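Local coordinates for protein aerobactin synthase IucA (Klebsiella pneumoniae subsp. pneumoniae, PDB 5JM8) that catalyses, as an ATP-dependent NIS synthetase, a ligation step in the biosynthesis of the siderophore aerobactin, at residues His176-Thr187 with Leu248-Trp259. Residues are numbered along the deposited sequence; the frame is centred on the assembly and turned at random.
Sequences HFPLRWFAVNKT and LIKDLGEAGAPW
CG stands anti to the carbonyl carbon in both Trp181 (chi1 -63°) and Leu179: the indole NE1 meets Ala255 O, and the leucine lies over the Trp259 ring. The frame is an antiparallel strand pair in which 177-185, the middle strand of a three-stranded sheet, runs beside 249-253. Toward Asn185 and Leu248 the register is regular: Ala183 and Lys250 exchange two backbone bonds, both 2.8 Å between N and O. A classic beta bulge follows, Leu252 and Gly253 both facing Trp181, whose O takes Leu252 N and whose N gives to Gly253 O. Asp251 OD1 accepts from Gly253 N in an Asx turn, and also lies 3.4 Å from Phe182 CE1, near the ring plane. A salt bridge between Arg180 and Asp251 is modelled, but too tightly for its geometry to be relied on.

From Glu254 to Ala257 the chain turns a corner, and the indole bond, 3.0 Å from Trp181 NE1 to Ala255 O, is bent to 140° at the hydrogen. Helix 198-209 packs against Leu179, Trp181 and Trp259. The strand pairing resumes where Phe177 and Trp259 bond reciprocally; the side chain of Trp259 lies about 11 Å from bound ATP. Between the bulge and this pair, a water accepts from Leu179 N and donates to Ala255 O and Ala257 O, while Leu179 CG sits 3.8 Å from the centroid of the Trp259 five-membered ring, a CH-pi contact 24° off the normal.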
# COMPACT_ATOMS: atom_id res chain seq x y z
N HIS A 176 -16.29 -14.00 -3.44
CA HIS A 176 -16.44 -12.79 -4.23
C HIS A 176 -16.68 -13.18 -5.68
O HIS A 176 -16.36 -14.29 -6.10
CB HIS A 176 -15.22 -11.89 -4.09
CG HIS A 176 -13.94 -12.53 -4.52
ND1 HIS A 176 -13.13 -13.24 -3.66
CD2 HIS A 176 -13.32 -12.56 -5.72
CE1 HIS A 176 -12.07 -13.68 -4.31
NE2 HIS A 176 -12.16 -13.28 -5.57
N PHE A 177 -17.26 -12.26 -6.44
CA PHE A 177 -17.57 -12.52 -7.84
C PHE A 177 -17.80 -11.22 -8.60
O PHE A 177 -18.24 -10.23 -8.03
CB PHE A 177 -18.80 -13.42 -7.94
CG PHE A 177 -20.00 -12.89 -7.20
CD1 PHE A 177 -20.78 -11.89 -7.73
CD2 PHE A 177 -20.34 -13.41 -5.95
CE1 PHE A 177 -21.88 -11.40 -7.05
CE2 PHE A 177 -21.43 -12.93 -5.27
CZ PHE A 177 -22.20 -11.92 -5.82
N PRO A 178 -17.50 -11.23 -9.91
CA PRO A 178 -17.82 -10.04 -10.71
C PRO A 178 -19.31 -10.01 -11.04
O PRO A 178 -19.96 -11.06 -11.02
CB PRO A 178 -16.97 -10.23 -11.96
CG PRO A 178 -16.90 -11.70 -12.13
CD PRO A 178 -16.89 -12.28 -10.74
N LEU A 179 -19.85 -8.83 -11.33
CA LEU A 179 -21.27 -8.70 -11.64
C LEU A 179 -21.60 -9.30 -13.00
O LEU A 179 -20.72 -9.50 -13.83
CB LEU A 179 -21.70 -7.24 -11.63
CG LEU A 179 -21.63 -6.49 -10.30
CD1 LEU A 179 -22.12 -5.07 -10.48
CD2 LEU A 179 -22.43 -7.21 -9.23
N ARG A 180 -22.88 -9.60 -13.20
CA ARG A 180 -23.39 -9.94 -14.52
C ARG A 180 -23.89 -8.66 -15.16
O ARG A 180 -24.35 -7.75 -14.46
CB ARG A 180 -24.51 -10.97 -14.41
CG ARG A 180 -25.03 -11.47 -15.74
CD ARG A 180 -26.04 -12.58 -15.53
NE ARG A 180 -26.52 -13.15 -16.79
CZ ARG A 180 -25.90 -14.13 -17.45
NH1 ARG A 180 -24.77 -14.64 -16.98
NH2 ARG A 180 -26.41 -14.59 -18.57
N TRP A 181 -23.80 -8.57 -16.49
CA TRP A 181 -24.09 -7.32 -17.19
C TRP A 181 -24.96 -7.52 -18.42
O TRP A 181 -24.72 -8.42 -19.23
CB TRP A 181 -22.79 -6.63 -17.59
CG TRP A 181 -21.94 -6.21 -16.43
CD1 TRP A 181 -20.98 -6.95 -15.80
CD2 TRP A 181 -21.95 -4.94 -15.77
NE1 TRP A 181 -20.40 -6.23 -14.79
CE2 TRP A 181 -20.99 -4.98 -14.75
CE3 TRP A 181 -22.69 -3.77 -15.94
CZ2 TRP A 181 -20.74 -3.90 -13.90
CZ3 TRP A 181 -22.45 -2.70 -15.10
CH2 TRP A 181 -21.48 -2.77 -14.10
N PHE A 182 -25.98 -6.67 -18.56
CA PHE A 182 -26.82 -6.63 -19.76
C PHE A 182 -26.65 -5.30 -20.48
O PHE A 182 -26.63 -4.24 -19.85
CB PHE A 182 -28.30 -6.81 -19.42
CG PHE A 182 -28.67 -8.18 -18.92
CD1 PHE A 182 -27.76 -9.23 -18.92
CD2 PHE A 182 -29.95 -8.43 -18.47
CE1 PHE A 182 -28.12 -10.48 -18.47
CE2 PHE A 182 -30.32 -9.68 -18.01
CZ PHE A 182 -29.40 -10.70 -18.01
N ALA A 183 -26.54 -5.35 -21.80
CA ALA A 183 -26.70 -4.16 -22.62
C ALA A 183 -28.19 -4.01 -22.89
O ALA A 183 -28.81 -4.90 -23.47
CB ALA A 183 -25.91 -4.25 -23.91
N VAL A 184 -28.76 -2.88 -22.46
CA VAL A 184 -30.20 -2.69 -22.48
C VAL A 184 -30.59 -1.37 -23.13
O VAL A 184 -29.99 -0.33 -22.85
CB VAL A 184 -30.78 -2.72 -21.05
CG1 VAL A 184 -32.30 -2.58 -21.07
CG2 VAL A 184 -30.38 -4.00 -20.33
N ASN A 185 -31.59 -1.41 -24.00
CA ASN A 185 -32.13 -0.19 -24.60
C ASN A 185 -32.80 0.65 -23.52
O ASN A 185 -33.56 0.12 -22.70
CB ASN A 185 -33.11 -0.52 -25.73
CG ASN A 185 -33.56 0.72 -26.50
OD1 ASN A 185 -33.73 1.79 -25.93
ND2 ASN A 185 -33.78 0.56 -27.80
N LYS A 186 -32.54 1.95 -23.54
CA LYS A 186 -33.03 2.86 -22.50
C LYS A 186 -34.55 2.84 -22.36
O LYS A 186 -35.09 3.18 -21.31
CB LYS A 186 -32.57 4.28 -22.80
CG LYS A 186 -33.09 4.85 -24.11
CD LYS A 186 -32.54 6.25 -24.34
CE LYS A 186 -33.03 6.84 -25.65
NZ LYS A 186 -32.47 8.19 -25.88
N THR A 187 -35.24 2.43 -23.43
CA THR A 187 -36.70 2.32 -23.40
C THR A 187 -37.16 1.21 -22.47
O THR A 187 -38.36 1.08 -22.21
CB THR A 187 -37.28 2.05 -24.80
OG1 THR A 187 -36.82 0.77 -25.27
CG2 THR A 187 -36.87 3.13 -25.79
N LEU A 248 -33.60 -5.70 -27.57
CA LEU A 248 -33.53 -4.63 -26.58
C LEU A 248 -32.70 -5.04 -25.37
O LEU A 248 -32.38 -4.21 -24.52
CB LEU A 248 -34.93 -4.22 -26.13
CG LEU A 248 -35.83 -3.66 -27.23
CD1 LEU A 248 -37.24 -3.42 -26.72
CD2 LEU A 248 -35.26 -2.37 -27.82
N ILE A 249 -32.36 -6.32 -25.29
CA ILE A 249 -31.45 -6.82 -24.27
C ILE A 249 -30.38 -7.72 -24.88
O ILE A 249 -30.70 -8.64 -25.65
CB ILE A 249 -32.19 -7.60 -23.16
CG1 ILE A 249 -33.01 -6.63 -22.31
CG2 ILE A 249 -31.20 -8.36 -22.28
CD1 ILE A 249 -33.81 -7.28 -21.19
N LYS A 250 -29.13 -7.46 -24.53
CA LYS A 250 -28.02 -8.34 -24.89
C LYS A 250 -27.32 -8.79 -23.61
O LYS A 250 -26.96 -7.98 -22.77
CB LYS A 250 -27.03 -7.64 -25.82
CG LYS A 250 -25.84 -8.51 -26.22
CD LYS A 250 -24.88 -7.77 -27.14
CE LYS A 250 -23.71 -8.66 -27.53
NZ LYS A 250 -22.73 -7.95 -28.41
N ASP A 251 -27.14 -10.10 -23.49
CA ASP A 251 -26.49 -10.69 -22.33
C ASP A 251 -24.97 -10.69 -22.50
O ASP A 251 -24.42 -11.46 -23.29
CB ASP A 251 -27.00 -12.11 -22.11
CG ASP A 251 -26.49 -12.73 -20.82
OD1 ASP A 251 -25.68 -12.09 -20.12
OD2 ASP A 251 -26.90 -13.87 -20.52
N LEU A 252 -24.28 -9.83 -21.74
CA LEU A 252 -22.84 -9.68 -21.87
C LEU A 252 -22.08 -10.63 -20.94
O LEU A 252 -20.86 -10.78 -21.06
CB LEU A 252 -22.43 -8.23 -21.56
CG LEU A 252 -23.05 -7.16 -22.47
CD1 LEU A 252 -22.60 -5.77 -22.04
CD2 LEU A 252 -22.69 -7.41 -23.93
N GLY A 253 -22.80 -11.28 -20.03
CA GLY A 253 -22.19 -12.21 -19.11
C GLY A 253 -21.58 -11.53 -17.90
O GLY A 253 -21.85 -10.36 -17.63
N GLU A 254 -20.74 -12.27 -17.18
CA GLU A 254 -20.05 -11.74 -16.01
C GLU A 254 -18.77 -11.02 -16.42
O GLU A 254 -18.09 -11.44 -17.35
CB GLU A 254 -19.71 -12.85 -15.03
CG GLU A 254 -20.92 -13.59 -14.50
CD GLU A 254 -20.55 -14.73 -13.57
OE1 GLU A 254 -19.33 -14.97 -13.39
OE2 GLU A 254 -21.46 -15.39 -13.04
N ALA A 255 -18.45 -9.94 -15.72
CA ALA A 255 -17.27 -9.15 -16.03
C ALA A 255 -16.96 -8.13 -14.95
O ALA A 255 -17.85 -7.66 -14.24
CB ALA A 255 -17.45 -8.44 -17.37
N GLY A 256 -15.68 -7.79 -14.83
CA GLY A 256 -15.26 -6.64 -14.06
C GLY A 256 -14.73 -6.92 -12.67
O GLY A 256 -14.28 -8.02 -12.36
N ALA A 257 -14.80 -5.89 -11.82
CA ALA A 257 -14.21 -5.93 -10.49
C ALA A 257 -14.90 -6.95 -9.60
O ALA A 257 -16.06 -7.30 -9.83
CB ALA A 257 -14.28 -4.55 -9.86
N PRO A 258 -14.19 -7.44 -8.57
CA PRO A 258 -14.77 -8.42 -7.64
C PRO A 258 -15.70 -7.77 -6.62
O PRO A 258 -15.38 -6.71 -6.09
CB PRO A 258 -13.54 -9.01 -6.96
CG PRO A 258 -12.55 -7.91 -6.97
CD PRO A 258 -12.78 -7.15 -8.25
N TRP A 259 -16.83 -8.41 -6.36
CA TRP A 259 -17.80 -7.92 -5.39
C TRP A 259 -17.98 -8.90 -4.24
O TRP A 259 -17.96 -10.11 -4.44
CB TRP A 259 -19.14 -7.65 -6.06
CG TRP A 259 -19.11 -6.47 -6.95
CD1 TRP A 259 -18.63 -6.42 -8.23
CD2 TRP A 259 -19.58 -5.16 -6.65
NE1 TRP A 259 -18.77 -5.15 -8.73
CE2 TRP A 259 -19.35 -4.35 -7.78
CE3 TRP A 259 -20.16 -4.58 -5.52
CZ2 TRP A 259 -19.69 -3.01 -7.82
CZ3 TRP A 259 -20.50 -3.24 -5.56
CH2 TRP A 259 -20.27 -2.47 -6.70
O HOH W 1 -18.27 -6.60 -11.46
O HOH W 2 -23.73 -14.97 -13.85